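Local coordinates for protein HpcH/HpaI aldolase (Desulfitobacterium hafniense, PDB 3QZ6) that belongs to the HpcH/HpaI aldolase family and folds as a closed parallel beta/alpha barrel of the TIM-barrel type, at residues M20-Y25 / I42-H47; D28-Y33 / S60-A65; V69-P74 / I87-F92; F145-I150 / V168-F173; G208-F213 / G229-L234. All coordinates share one frame; numbering follows the deposited sequence.

Contacts 1, 3, 4 and 5 each pair two neighbouring strands of one closed parallel barrel. Contact 2 lies outside it, between two of the covering helices. Contacts 4 and 5 are the nearest pair, with centres 9 Å apart, and strands 170-173 and 210-215 bond side by side between them. Contacts 1 and 5 lie on opposite sides of the chain's centre, with centres about 21 Å apart, yet Met-20 and Leu-234 touch. Contacts 1 and 3 share the salt bridge of Asp-44 with Arg-72. A zinc ion is bound about 8 Å from the side chain of Leu-21 in contact 1 and about 11 Å from the side chain of Val-30 in contact 2.

Contact 1 of 5, residues M20-Y25 / I42-H47; sequences MLNLVY and IVDCEH
Met-20 and Ile-42 pair side by side at the packed end of this contact, with Leu-21 and Val-43 one step on. The strands run parallel. Leu-21 N gives a hydrogen bond to Ile-42 O at 2.8 Å, and Asp-44 N gives one to Leu-21 O at 3.0 Å. Met-20 is a selenomethionine, and its chain is bent at both chi2 (-65°) and chi3 (-51°). The bends carry SE to 3.9 Å from Ile-42 CB and bring CE to 3.7 Å from Asp-44 CB. On the other face of the sheet Leu-21 CD2 meets Val-43 CG2 more loosely, at 4.3 Å.

Beyond the paired strands the contact becomes polar and partly open. Asn-22 ND2 donates to Asp-44 OD2 at 2.7 Å. It comes to the anti side of that oxygen, tilted out of the carboxylate plane, and the amide and carboxylate planes stand 80° apart. The same ND2 gives a hydrogen bond to a water, which in turn donates to His-47 O. Asp-44 OD1 accepts from His-47 N, three residues on, in an Asx motif. That donor comes from above the carboxylate plane. Both carboxylate oxygens are therefore engaged, and OD2 also forms a salt bridge with Arg-72. These partners hold the carboxylate in place. Asp-238 binds the backbone N of Asn-22, Leu-23 and Val-24. The contact joins the two strands of a beta-alpha-beta unit of a TIM barrel, strands 16-21 and 40-44, linked through helix 29-35.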
# COMPACT_ATOMS: atom_id res chain seq x y z
N MSE A 20 0.09 -2.91 11.53
CA MSE A 20 1.23 -3.69 11.06
C MSE A 20 1.69 -3.21 9.68
O MSE A 20 0.87 -2.79 8.86
CB MSE A 20 0.87 -5.18 10.96
CG MSE A 20 0.50 -5.85 12.29
SE MSE A 20 2.03 -5.90 13.48
CE MSE A 20 3.36 -6.69 12.24
N LEU A 21 3.00 -3.27 9.42
CA LEU A 21 3.54 -2.97 8.11
C LEU A 21 4.26 -4.21 7.57
O LEU A 21 5.30 -4.60 8.11
CB LEU A 21 4.53 -1.79 8.19
CG LEU A 21 4.96 -1.22 6.83
CD1 LEU A 21 3.84 -0.34 6.28
CD2 LEU A 21 6.28 -0.43 6.92
N ASN A 22 3.72 -4.83 6.51
CA ASN A 22 4.29 -6.06 5.96
C ASN A 22 4.74 -5.96 4.51
O ASN A 22 5.62 -6.71 4.08
CB ASN A 22 3.28 -7.23 6.05
CG ASN A 22 3.10 -7.72 7.46
OD1 ASN A 22 2.37 -7.12 8.25
ND2 ASN A 22 3.75 -8.83 7.80
N LEU A 23 4.11 -5.06 3.76
CA LEU A 23 4.37 -4.95 2.33
C LEU A 23 5.10 -3.66 1.95
O LEU A 23 6.19 -3.68 1.38
CB LEU A 23 3.05 -5.01 1.53
CG LEU A 23 3.15 -4.73 0.02
CD1 LEU A 23 3.42 -6.02 -0.72
CD2 LEU A 23 1.86 -4.06 -0.54
N VAL A 24 4.47 -2.53 2.24
CA VAL A 24 4.95 -1.25 1.72
C VAL A 24 6.31 -0.89 2.32
O VAL A 24 6.50 -1.03 3.54
CB VAL A 24 3.92 -0.12 1.97
CG1 VAL A 24 4.43 1.22 1.39
CG2 VAL A 24 2.56 -0.51 1.36
N TYR A 25 7.27 -0.48 1.49
CA TYR A 25 8.50 0.12 2.03
C TYR A 25 8.76 1.55 1.53
O TYR A 25 9.69 2.21 1.98
CB TYR A 25 9.74 -0.78 1.86
CG TYR A 25 9.96 -1.39 0.49
CD1 TYR A 25 9.38 -2.61 0.15
CD2 TYR A 25 10.77 -0.77 -0.45
CE1 TYR A 25 9.59 -3.18 -1.11
CE2 TYR A 25 10.99 -1.34 -1.71
CZ TYR A 25 10.39 -2.54 -2.03
OH TYR A 25 10.60 -3.10 -3.28
N ILE A 42 4.20 -1.09 13.24
CA ILE A 42 5.17 -2.12 13.58
C ILE A 42 5.67 -2.76 12.31
O ILE A 42 4.89 -3.34 11.55
CB ILE A 42 4.57 -3.19 14.50
CG1 ILE A 42 3.87 -2.53 15.70
CG2 ILE A 42 5.65 -4.19 14.94
CD1 ILE A 42 3.53 -3.51 16.82
N VAL A 43 6.97 -2.66 12.06
CA VAL A 43 7.55 -3.27 10.88
C VAL A 43 7.71 -4.77 11.16
O VAL A 43 8.31 -5.15 12.17
CB VAL A 43 8.92 -2.65 10.54
CG1 VAL A 43 9.52 -3.34 9.31
CG2 VAL A 43 8.76 -1.13 10.30
N ASP A 44 7.18 -5.60 10.28
CA ASP A 44 7.24 -7.05 10.48
C ASP A 44 8.53 -7.66 9.94
O ASP A 44 8.57 -8.09 8.79
CB ASP A 44 6.04 -7.73 9.84
CG ASP A 44 5.78 -9.12 10.43
OD1 ASP A 44 6.68 -9.64 11.12
OD2 ASP A 44 4.68 -9.67 10.21
N CYS A 45 9.58 -7.72 10.75
CA CYS A 45 10.82 -8.36 10.32
C CYS A 45 10.83 -9.84 10.66
O CYS A 45 11.80 -10.54 10.37
CB CYS A 45 12.06 -7.70 10.95
SG CYS A 45 12.51 -6.13 10.20
N GLU A 46 9.78 -10.31 11.30
CA GLU A 46 9.67 -11.74 11.56
C GLU A 46 9.16 -12.48 10.32
O GLU A 46 9.66 -13.54 9.97
CB GLU A 46 8.74 -12.01 12.74
CG GLU A 46 8.55 -13.49 13.04
CD GLU A 46 7.67 -13.73 14.25
OE1 GLU A 46 6.82 -12.86 14.55
OE2 GLU A 46 7.83 -14.78 14.90
N HIS A 47 8.16 -11.90 9.66
CA HIS A 47 7.50 -12.59 8.55
C HIS A 47 7.65 -11.89 7.20
O HIS A 47 6.94 -12.23 6.24
CB HIS A 47 6.00 -12.75 8.85
CG HIS A 47 5.69 -13.56 10.07
ND1 HIS A 47 6.11 -14.86 10.23
CD2 HIS A 47 4.96 -13.26 11.17
CE1 HIS A 47 5.67 -15.33 11.38
NE2 HIS A 47 4.97 -14.38 11.98
O HOH W 1 4.45 -11.03 6.04

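Contact 2 of 5, residues D28-Y33 / S60-A65; sequences DIVRIY and SVAKNA
Two neighbouring helices of the barrel's outer layer meet here, helix 29-35 and helix 52-65. Their short segments run nearly the same way, with a signed crossing angle of -27° and a closest axis approach of 9.2 Å. Val-30 carries the contact. Its CG1 lies anti to the backbone N (chi1 174°) and reaches the backbone of the other helix, 3.6 Å from Ala-62 CA. The same methyl is 3.8 Å from Ala-62 CB. Ala-65 CB lies farther along, at 4.3 Å from Val-30 CG1. The small side chain of Ala-62 probably lets the valine methyl come this close to the helix backbone.

Val-61 covers the other part of Val-30. Its CG1 touches Val-30 CB at 3.8 Å. That methyl also meets Arg-31 CG at 3.8 Å, where the two side chains cross at about a right angle. Arg-31 thus adds the aliphatic base of its chain to the contact.

Leu-58, one turn earlier in helix 52-65, packs on both Ile-29 and Val-30. Ile-29 and Tyr-33 turn to the barrel and pack on Leu-21. Ile-29 also touches Leu-242 of the second subunit, so the helix lies between the barrel and the dimer partner. Across the two segments the chemistry is entirely apolar. Aliphatic carbons touch without any directional bond, so the fit depends on shape and on the burial of Val-30 and Ala-62.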
# COMPACT_ATOMS: atom_id res chain seq x y z
N ASP A 28 6.96 7.13 2.20
CA ASP A 28 5.78 7.98 2.29
C ASP A 28 4.61 7.30 2.98
O ASP A 28 3.64 7.96 3.35
CB ASP A 28 5.35 8.51 0.91
CG ASP A 28 6.15 9.73 0.48
OD1 ASP A 28 6.53 10.53 1.37
OD2 ASP A 28 6.39 9.92 -0.73
N ILE A 29 4.68 5.98 3.16
CA ILE A 29 3.65 5.29 3.93
C ILE A 29 3.57 5.93 5.32
O ILE A 29 2.52 5.95 5.96
CB ILE A 29 3.90 3.77 4.08
CG1 ILE A 29 2.67 3.07 4.66
CG2 ILE A 29 5.14 3.48 4.97
CD1 ILE A 29 1.43 3.23 3.81
N VAL A 30 4.70 6.45 5.80
CA VAL A 30 4.74 7.08 7.12
C VAL A 30 3.89 8.35 7.16
O VAL A 30 3.18 8.62 8.13
CB VAL A 30 6.18 7.46 7.52
CG1 VAL A 30 6.18 8.26 8.83
CG2 VAL A 30 7.04 6.22 7.64
N ARG A 31 3.95 9.14 6.09
CA ARG A 31 3.15 10.36 6.02
C ARG A 31 1.67 10.04 5.86
O ARG A 31 0.81 10.75 6.40
CB ARG A 31 3.64 11.23 4.87
CG ARG A 31 5.12 11.55 4.95
CD ARG A 31 5.65 11.88 3.55
NE ARG A 31 5.37 13.26 3.27
CZ ARG A 31 5.40 13.87 2.09
NH1 ARG A 31 5.71 13.26 0.94
NH2 ARG A 31 5.09 15.15 2.08
N ILE A 32 1.37 8.97 5.13
CA ILE A 32 -0.01 8.52 5.00
C ILE A 32 -0.55 8.09 6.36
O ILE A 32 -1.67 8.43 6.74
CB ILE A 32 -0.12 7.37 3.99
CG1 ILE A 32 -0.06 7.94 2.56
CG2 ILE A 32 -1.42 6.60 4.19
CD1 ILE A 32 0.04 6.88 1.48
N TYR A 33 0.27 7.36 7.11
CA TYR A 33 -0.15 6.88 8.42
C TYR A 33 -0.31 8.03 9.44
O TYR A 33 -1.22 8.01 10.26
CB TYR A 33 0.81 5.79 8.93
CG TYR A 33 0.54 4.41 8.34
CD1 TYR A 33 -0.60 4.16 7.58
CD2 TYR A 33 1.40 3.35 8.58
CE1 TYR A 33 -0.87 2.89 7.05
CE2 TYR A 33 1.16 2.08 8.06
CZ TYR A 33 0.02 1.85 7.30
OH TYR A 33 -0.22 0.58 6.80
N SER A 60 13.57 7.86 9.30
CA SER A 60 13.94 9.23 8.95
C SER A 60 12.73 10.13 8.70
O SER A 60 12.75 11.32 9.03
CB SER A 60 14.86 9.22 7.73
OG SER A 60 16.11 8.67 8.09
N VAL A 61 11.70 9.57 8.09
CA VAL A 61 10.48 10.31 7.85
C VAL A 61 9.64 10.37 9.14
O VAL A 61 9.07 11.41 9.46
CB VAL A 61 9.65 9.68 6.70
CG1 VAL A 61 8.32 10.41 6.54
CG2 VAL A 61 10.47 9.70 5.38
N ALA A 62 9.58 9.27 9.87
CA ALA A 62 8.76 9.21 11.08
C ALA A 62 9.22 10.16 12.18
O ALA A 62 8.40 10.68 12.96
CB ALA A 62 8.71 7.79 11.62
N LYS A 63 10.53 10.36 12.28
CA LYS A 63 11.08 11.12 13.40
C LYS A 63 10.52 12.54 13.43
O LYS A 63 10.26 13.08 14.49
CB LYS A 63 12.61 11.16 13.33
CG LYS A 63 13.29 9.90 13.86
CD LYS A 63 13.38 9.98 15.40
CE LYS A 63 13.96 8.70 16.00
NZ LYS A 63 14.38 8.94 17.42
N ASN A 64 10.33 13.13 12.26
CA ASN A 64 9.78 14.49 12.21
C ASN A 64 8.28 14.52 11.95
O ASN A 64 7.68 15.60 11.87
CB ASN A 64 10.52 15.34 11.18
CG ASN A 64 11.94 15.68 11.60
OD1 ASN A 64 12.89 15.50 10.84
ND2 ASN A 64 12.09 16.16 12.83
N ALA A 65 7.67 13.35 11.79
CA ALA A 65 6.23 13.28 11.53
C ALA A 65 5.47 12.99 12.81
O ALA A 65 4.24 13.03 12.84
CB ALA A 65 5.93 12.22 10.47

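Contact 3 of 5, residues V69-P74 / I87-F92; sequences VLVRIP and IGAEGF
Ile-73 has chi1 at 56°, which puts CG1 between the backbone N and the carbonyl carbon and leaves CG2 beside the N. Phe-92 has chi1 at -56°, with CG anti to its carbonyl carbon. These turns bring Ile-73 CG2 to 3.9 Å from Phe-92 CD1. Val-71 O lies at the edge of the Phe-92 ring, in its plane, 3.6 Å from CD1. On the same face of the sheet Val-71 CG2 touches Ala-89 CB at 3.9 Å.

The backbones add two hydrogen bonds. Glu-90 N donates to Val-69 O at 2.9 Å, and Val-71 N to Gly-91 O at 3.0 Å. Gly-91 has backbone angles at which a side chain would strike the preceding carbonyl. Its bare backbone is covered by Leu-70, whose CD2 sits 3.6 Å from Gly-91 N. A water joins Val-69 N to Gly-88 O. The carboxylate of Glu-90 points elsewhere, to Ser-68 OG and to the backbone N of Phe-5 and Leu-6.

Strands 68-72 and 91-94 are linked through helix 78-87 in a right-handed beta-alpha-beta crossover. That helix covers the contact with Val-81 and Leu-85 on Phe-92 and Leu-84 on Ile-73, while helix 52-65 packs on Val-69. Strand 40-44 bonds along the other edge of 68-72, and strand 145-150 continues the sheet beyond 91-94.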
# COMPACT_ATOMS: atom_id res chain seq x y z
N VAL A 69 8.11 4.20 15.36
CA VAL A 69 8.32 2.98 14.59
C VAL A 69 8.76 1.88 15.55
O VAL A 69 9.78 2.02 16.23
CB VAL A 69 9.40 3.18 13.51
CG1 VAL A 69 9.61 1.90 12.70
CG2 VAL A 69 9.03 4.36 12.58
N LEU A 70 8.00 0.79 15.62
CA LEU A 70 8.43 -0.38 16.38
C LEU A 70 8.80 -1.45 15.38
O LEU A 70 8.36 -1.40 14.24
CB LEU A 70 7.32 -0.90 17.30
CG LEU A 70 6.73 0.11 18.29
CD1 LEU A 70 5.63 -0.56 19.11
CD2 LEU A 70 7.82 0.68 19.21
N VAL A 71 9.60 -2.43 15.80
CA VAL A 71 9.95 -3.53 14.92
C VAL A 71 9.67 -4.87 15.60
O VAL A 71 10.01 -5.07 16.76
CB VAL A 71 11.42 -3.48 14.50
CG1 VAL A 71 11.72 -4.58 13.46
CG2 VAL A 71 11.78 -2.10 13.93
N ARG A 72 9.05 -5.79 14.86
CA ARG A 72 8.87 -7.15 15.33
C ARG A 72 10.07 -7.93 14.81
O ARG A 72 10.19 -8.16 13.60
CB ARG A 72 7.57 -7.72 14.76
CG ARG A 72 7.28 -9.18 15.08
CD ARG A 72 6.25 -9.70 14.07
NE ARG A 72 5.08 -10.24 14.72
CZ ARG A 72 3.90 -10.41 14.13
NH1 ARG A 72 3.71 -10.09 12.86
NH2 ARG A 72 2.89 -10.91 14.83
N ILE A 73 10.97 -8.31 15.70
CA ILE A 73 12.21 -8.95 15.28
C ILE A 73 12.09 -10.46 15.36
O ILE A 73 11.35 -10.98 16.18
CB ILE A 73 13.39 -8.44 16.11
CG1 ILE A 73 13.13 -8.65 17.61
CG2 ILE A 73 13.66 -6.96 15.78
CD1 ILE A 73 14.25 -8.11 18.51
N PRO A 74 12.81 -11.18 14.50
CA PRO A 74 12.67 -12.65 14.45
C PRO A 74 13.36 -13.38 15.61
O PRO A 74 13.01 -14.51 15.92
CB PRO A 74 13.35 -13.01 13.13
CG PRO A 74 14.37 -11.90 12.92
CD PRO A 74 13.72 -10.66 13.46
N ILE A 87 19.43 3.03 14.97
CA ILE A 87 18.84 3.60 13.76
C ILE A 87 17.66 4.51 14.11
O ILE A 87 17.45 5.53 13.45
CB ILE A 87 18.41 2.49 12.78
CG1 ILE A 87 19.65 1.85 12.14
CG2 ILE A 87 17.50 3.04 11.69
CD1 ILE A 87 19.36 0.43 11.54
N GLY A 88 16.89 4.16 15.13
CA GLY A 88 15.85 5.05 15.60
C GLY A 88 14.47 4.46 15.82
O GLY A 88 13.50 5.19 16.07
N ALA A 89 14.34 3.14 15.72
CA ALA A 89 13.10 2.50 16.14
C ALA A 89 12.94 2.81 17.62
O ALA A 89 13.93 2.84 18.36
CB ALA A 89 13.17 1.00 15.91
N GLU A 90 11.72 3.04 18.07
CA GLU A 90 11.52 3.33 19.49
C GLU A 90 11.53 2.06 20.32
O GLU A 90 11.64 2.10 21.56
CB GLU A 90 10.21 4.10 19.73
CG GLU A 90 10.22 5.51 19.13
CD GLU A 90 9.14 6.40 19.73
OE1 GLU A 90 8.64 6.07 20.83
OE2 GLU A 90 8.79 7.42 19.11
N GLY A 91 11.42 0.92 19.65
CA GLY A 91 11.43 -0.33 20.38
C GLY A 91 10.86 -1.49 19.60
O GLY A 91 10.79 -1.46 18.36
N PHE A 92 10.42 -2.50 20.34
CA PHE A 92 10.19 -3.82 19.76
C PHE A 92 8.92 -4.50 20.22
O PHE A 92 8.45 -4.31 21.34
CB PHE A 92 11.36 -4.73 20.13
CG PHE A 92 12.68 -4.19 19.72
CD1 PHE A 92 13.05 -4.18 18.38
CD2 PHE A 92 13.55 -3.66 20.67
CE1 PHE A 92 14.28 -3.65 18.00
CE2 PHE A 92 14.77 -3.14 20.29
CZ PHE A 92 15.14 -3.14 18.96
O HOH W 2 10.77 5.51 15.59

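Contact 4 of 5, residues F145-I150 / V168-F173; sequences FIMAQI and VDAVIF
The Phe-145 ring and the Asp-169 carboxylate lie nearly parallel, with planes 13° apart. The ring meets Asp-169 CB and Ala-170 CB obliquely. Its CZ is 3.6 Å from Ala-170 CB. Leu-6, Lys-7 and Leu-10 of helix 6-11 also touch this ring. At the far end Ile-150 CB meets the Phe-173 ring, again obliquely, at 4.2 Å from CD1. Tyr-197 meets Phe-173 from outside the pair.

Asp-169 fastens the start of the strands. Its OD2 accepts from Ile-146 N at 2.7 Å through the anti lone pair, and OD1 forms a salt bridge with Lys-7. Ile-146 O receives both Asp-169 N and Ala-170 N, in its carbonyl plane. From there regular parallel bonds follow: Ala-148 N to Ala-170 O, Ile-172 N to Ala-148 O at 2.8 Å, and Ile-150 N to Ile-172 O.

Selenomethionine Met-147 starts out extended and bends at chi3 (68°). Its CG lies 3.9 Å from Ala-170 CB, and its SE lies 3.9 Å from Ile-172 CB. On the other face Ile-150 CG1 touches Val-171 CG2 at 3.6 Å. Gln-149 extends its amide from the Met-147 face. OE1 accepts from Arg-72 NH2 and from a water that also donates to Phe-173 O. Two adjacent parallel strands, with Met-147, Gln-149 and Ile-172 on one face and helices 100-110 and 191-207 packed on the other, are the standard wall of a TIM barrel.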
# COMPACT_ATOMS: atom_id res chain seq x y z
N PHE A 145 10.91 1.28 24.25
CA PHE A 145 9.66 0.55 24.45
C PHE A 145 9.84 -0.94 24.19
O PHE A 145 10.25 -1.33 23.10
CB PHE A 145 8.57 1.12 23.52
CG PHE A 145 7.24 0.46 23.68
CD1 PHE A 145 6.41 0.78 24.75
CD2 PHE A 145 6.80 -0.48 22.77
CE1 PHE A 145 5.18 0.17 24.91
CE2 PHE A 145 5.57 -1.10 22.92
CZ PHE A 145 4.76 -0.78 24.00
N ILE A 146 9.54 -1.77 25.18
CA ILE A 146 9.67 -3.22 25.02
C ILE A 146 8.32 -3.88 25.23
O ILE A 146 7.73 -3.74 26.30
CB ILE A 146 10.65 -3.83 26.05
CG1 ILE A 146 12.03 -3.20 25.94
CG2 ILE A 146 10.73 -5.35 25.86
CD1 ILE A 146 12.59 -3.19 24.55
N MSE A 147 7.84 -4.63 24.24
CA MSE A 147 6.54 -5.26 24.38
C MSE A 147 6.62 -6.76 24.13
O MSE A 147 7.19 -7.19 23.13
CB MSE A 147 5.54 -4.62 23.41
CG MSE A 147 4.15 -5.25 23.45
SE MSE A 147 2.79 -4.13 22.60
CE MSE A 147 3.42 -4.27 20.76
N ALA A 148 6.09 -7.55 25.06
CA ALA A 148 6.10 -9.01 24.91
C ALA A 148 4.87 -9.49 24.17
O ALA A 148 3.74 -9.14 24.51
CB ALA A 148 6.20 -9.69 26.28
N GLN A 149 5.07 -10.29 23.13
CA GLN A 149 3.95 -10.90 22.45
C GLN A 149 3.78 -12.34 22.90
O GLN A 149 4.71 -13.13 22.84
CB GLN A 149 4.10 -10.83 20.93
CG GLN A 149 2.96 -11.53 20.21
CD GLN A 149 3.32 -11.94 18.80
OE1 GLN A 149 2.84 -11.35 17.83
NE2 GLN A 149 4.15 -12.98 18.67
N ILE A 150 2.57 -12.68 23.35
CA ILE A 150 2.28 -13.99 23.92
C ILE A 150 1.56 -14.86 22.90
O ILE A 150 0.51 -14.47 22.38
CB ILE A 150 1.37 -13.85 25.16
CG1 ILE A 150 2.03 -12.95 26.22
CG2 ILE A 150 1.02 -15.21 25.72
CD1 ILE A 150 3.41 -13.43 26.72
N VAL A 168 10.01 -4.44 31.06
CA VAL A 168 8.93 -4.86 30.17
C VAL A 168 7.81 -3.83 30.23
O VAL A 168 7.20 -3.64 31.27
CB VAL A 168 8.37 -6.23 30.53
CG1 VAL A 168 7.21 -6.59 29.61
CG2 VAL A 168 9.46 -7.29 30.46
N ASP A 169 7.53 -3.18 29.11
CA ASP A 169 6.58 -2.07 29.12
C ASP A 169 5.14 -2.51 28.89
O ASP A 169 4.21 -1.94 29.45
CB ASP A 169 6.97 -1.03 28.07
CG ASP A 169 8.31 -0.38 28.39
OD1 ASP A 169 8.44 0.17 29.50
OD2 ASP A 169 9.23 -0.44 27.55
N ALA A 170 4.95 -3.53 28.07
CA ALA A 170 3.60 -3.87 27.63
C ALA A 170 3.51 -5.32 27.20
O ALA A 170 4.53 -5.97 26.96
CB ALA A 170 3.20 -2.95 26.48
N VAL A 171 2.28 -5.83 27.10
CA VAL A 171 2.07 -7.19 26.63
C VAL A 171 0.98 -7.21 25.57
O VAL A 171 0.04 -6.42 25.61
CB VAL A 171 1.72 -8.15 27.81
CG1 VAL A 171 0.37 -7.79 28.41
CG2 VAL A 171 1.73 -9.59 27.34
N ILE A 172 1.12 -8.11 24.60
CA ILE A 172 0.14 -8.24 23.53
C ILE A 172 0.06 -9.71 23.12
O ILE A 172 0.78 -10.55 23.66
CB ILE A 172 0.47 -7.27 22.35
CG1 ILE A 172 -0.74 -7.06 21.45
CG2 ILE A 172 1.66 -7.77 21.54
CD1 ILE A 172 -0.59 -5.85 20.52
N PHE A 173 -0.84 -10.03 22.19
CA PHE A 173 -1.04 -11.42 21.77
C PHE A 173 -0.78 -11.62 20.28
O PHE A 173 -0.92 -10.69 19.48
CB PHE A 173 -2.47 -11.85 22.08
CG PHE A 173 -2.88 -11.54 23.48
CD1 PHE A 173 -2.44 -12.33 24.53
CD2 PHE A 173 -3.67 -10.43 23.75
CE1 PHE A 173 -2.80 -12.03 25.83
CE2 PHE A 173 -4.03 -10.13 25.05
CZ PHE A 173 -3.59 -10.93 26.09
O HOH W 3 0.73 -9.61 17.50

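Contact 5 of 5, residues G208-F213 / G229-L234; sequences GVVKGF and GAQMLL
Lys-211 O and Met-232 N form the first link, at 3.1 Å. Gln-231 N also approaches Lys-211 O, but this bond is weak and bent. Phe-213 N then donates to Met-232 O at 2.9 Å, and Leu-234 N to Phe-213 O at 3.0 Å. Gly-212 sits opposite selenomethionine Met-232, and their CA atoms are only 4.2 Å apart. Met-232 CB is 3.7 Å from Gly-212 CA, a close approach made over a residue with no side chain.

Val-210 meets the next side chains. Its CG1, anti to the backbone N (chi1 169°), touches Met-232 CG at 4.0 Å, while CG2 faces Gln-231 OE1. Both side chains cross the valine at about a right angle. Lys-211 lays its CB against Ala-230 and brings CE to 3.9 Å from Gly-229 O. A water accepts from Lys-211 N and donates to Gly-229 O, bridging the two segments.

Farther out, Lys-211 NZ forms a salt bridge with Asp-205 and a hydrogen bond to Arg-228 O, and Gln-231 NE2 binds Lys-14 O and Leu-10 O. Gly-229 ends helix 223-227 in a Schellman motif and turns the chain into strand 232-237. Helices 191-207 and 223-227 flank the pair, and from them Tyr-197 and Trp-224 meet the Phe-213 ring, Tyr-197 edge-to-face. Strand 170-173 bonds beside 210-215, and strand 16-21 beside 232-237 closes the barrel.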
# COMPACT_ATOMS: atom_id res chain seq x y z
N GLY A 208 1.89 -4.15 36.78
CA GLY A 208 1.98 -2.77 36.32
C GLY A 208 2.46 -2.64 34.89
O GLY A 208 3.23 -1.74 34.55
N VAL A 209 2.00 -3.55 34.03
CA VAL A 209 2.41 -3.60 32.63
C VAL A 209 1.26 -3.15 31.71
O VAL A 209 0.10 -3.49 31.94
CB VAL A 209 2.88 -5.03 32.27
CG1 VAL A 209 2.99 -5.24 30.76
CG2 VAL A 209 4.21 -5.34 32.97
N VAL A 210 1.58 -2.38 30.67
CA VAL A 210 0.55 -1.90 29.76
C VAL A 210 -0.09 -3.05 28.99
O VAL A 210 0.58 -3.99 28.56
CB VAL A 210 1.11 -0.84 28.78
CG1 VAL A 210 0.11 -0.54 27.67
CG2 VAL A 210 1.48 0.43 29.51
N LYS A 211 -1.40 -2.97 28.81
CA LYS A 211 -2.13 -4.00 28.09
C LYS A 211 -2.30 -3.62 26.62
O LYS A 211 -2.66 -2.48 26.30
CB LYS A 211 -3.49 -4.24 28.77
CG LYS A 211 -3.34 -4.95 30.13
CD LYS A 211 -4.64 -5.01 30.92
CE LYS A 211 -5.13 -3.62 31.29
NZ LYS A 211 -6.05 -3.69 32.47
N GLY A 212 -2.01 -4.56 25.72
CA GLY A 212 -2.14 -4.32 24.29
C GLY A 212 -3.11 -5.32 23.71
O GLY A 212 -3.45 -6.31 24.36
N PHE A 213 -3.58 -5.07 22.49
CA PHE A 213 -4.47 -6.02 21.83
C PHE A 213 -4.37 -5.88 20.32
O PHE A 213 -4.34 -4.78 19.80
CB PHE A 213 -5.91 -5.79 22.26
CG PHE A 213 -6.85 -6.91 21.86
CD1 PHE A 213 -6.98 -8.03 22.66
CD2 PHE A 213 -7.60 -6.83 20.70
CE1 PHE A 213 -7.85 -9.07 22.31
CE2 PHE A 213 -8.46 -7.86 20.33
CZ PHE A 213 -8.59 -8.98 21.14
N GLY A 229 -9.15 -1.54 29.48
CA GLY A 229 -8.07 -0.63 29.82
C GLY A 229 -6.81 -0.80 28.99
O GLY A 229 -5.75 -0.31 29.34
N ALA A 230 -6.92 -1.53 27.89
CA ALA A 230 -5.78 -1.70 26.98
C ALA A 230 -5.43 -0.37 26.33
O ALA A 230 -6.28 0.27 25.72
CB ALA A 230 -6.13 -2.72 25.92
N GLN A 231 -4.17 0.06 26.47
CA GLN A 231 -3.73 1.30 25.83
C GLN A 231 -3.04 1.08 24.47
O GLN A 231 -3.06 1.97 23.61
CB GLN A 231 -2.77 2.07 26.73
CG GLN A 231 -3.33 2.54 28.05
CD GLN A 231 -2.26 3.20 28.90
OE1 GLN A 231 -1.74 2.59 29.84
NE2 GLN A 231 -1.90 4.43 28.55
N MSE A 232 -2.41 -0.08 24.29
CA MSE A 232 -1.71 -0.37 23.04
C MSE A 232 -2.64 -1.07 22.07
O MSE A 232 -2.81 -2.29 22.13
CB MSE A 232 -0.47 -1.23 23.29
CG MSE A 232 0.75 -0.46 23.75
SE MSE A 232 1.46 0.76 22.39
CE MSE A 232 2.15 -0.54 21.10
N LEU A 233 -3.24 -0.31 21.16
CA LEU A 233 -4.22 -0.86 20.25
C LEU A 233 -3.60 -1.05 18.88
O LEU A 233 -3.15 -0.08 18.27
CB LEU A 233 -5.44 0.06 20.16
CG LEU A 233 -6.00 0.47 21.53
CD1 LEU A 233 -7.11 1.50 21.37
CD2 LEU A 233 -6.48 -0.77 22.29
N LEU A 234 -3.58 -2.29 18.40
CA LEU A 234 -2.94 -2.65 17.14
C LEU A 234 -3.97 -3.24 16.20
O LEU A 234 -4.50 -4.32 16.45
CB LEU A 234 -1.84 -3.68 17.41
CG LEU A 234 -1.02 -4.10 16.19
CD1 LEU A 234 -0.30 -2.89 15.62
CD2 LEU A 234 -0.00 -5.19 16.56
O HOH W 4 -3.13 -0.73 29.57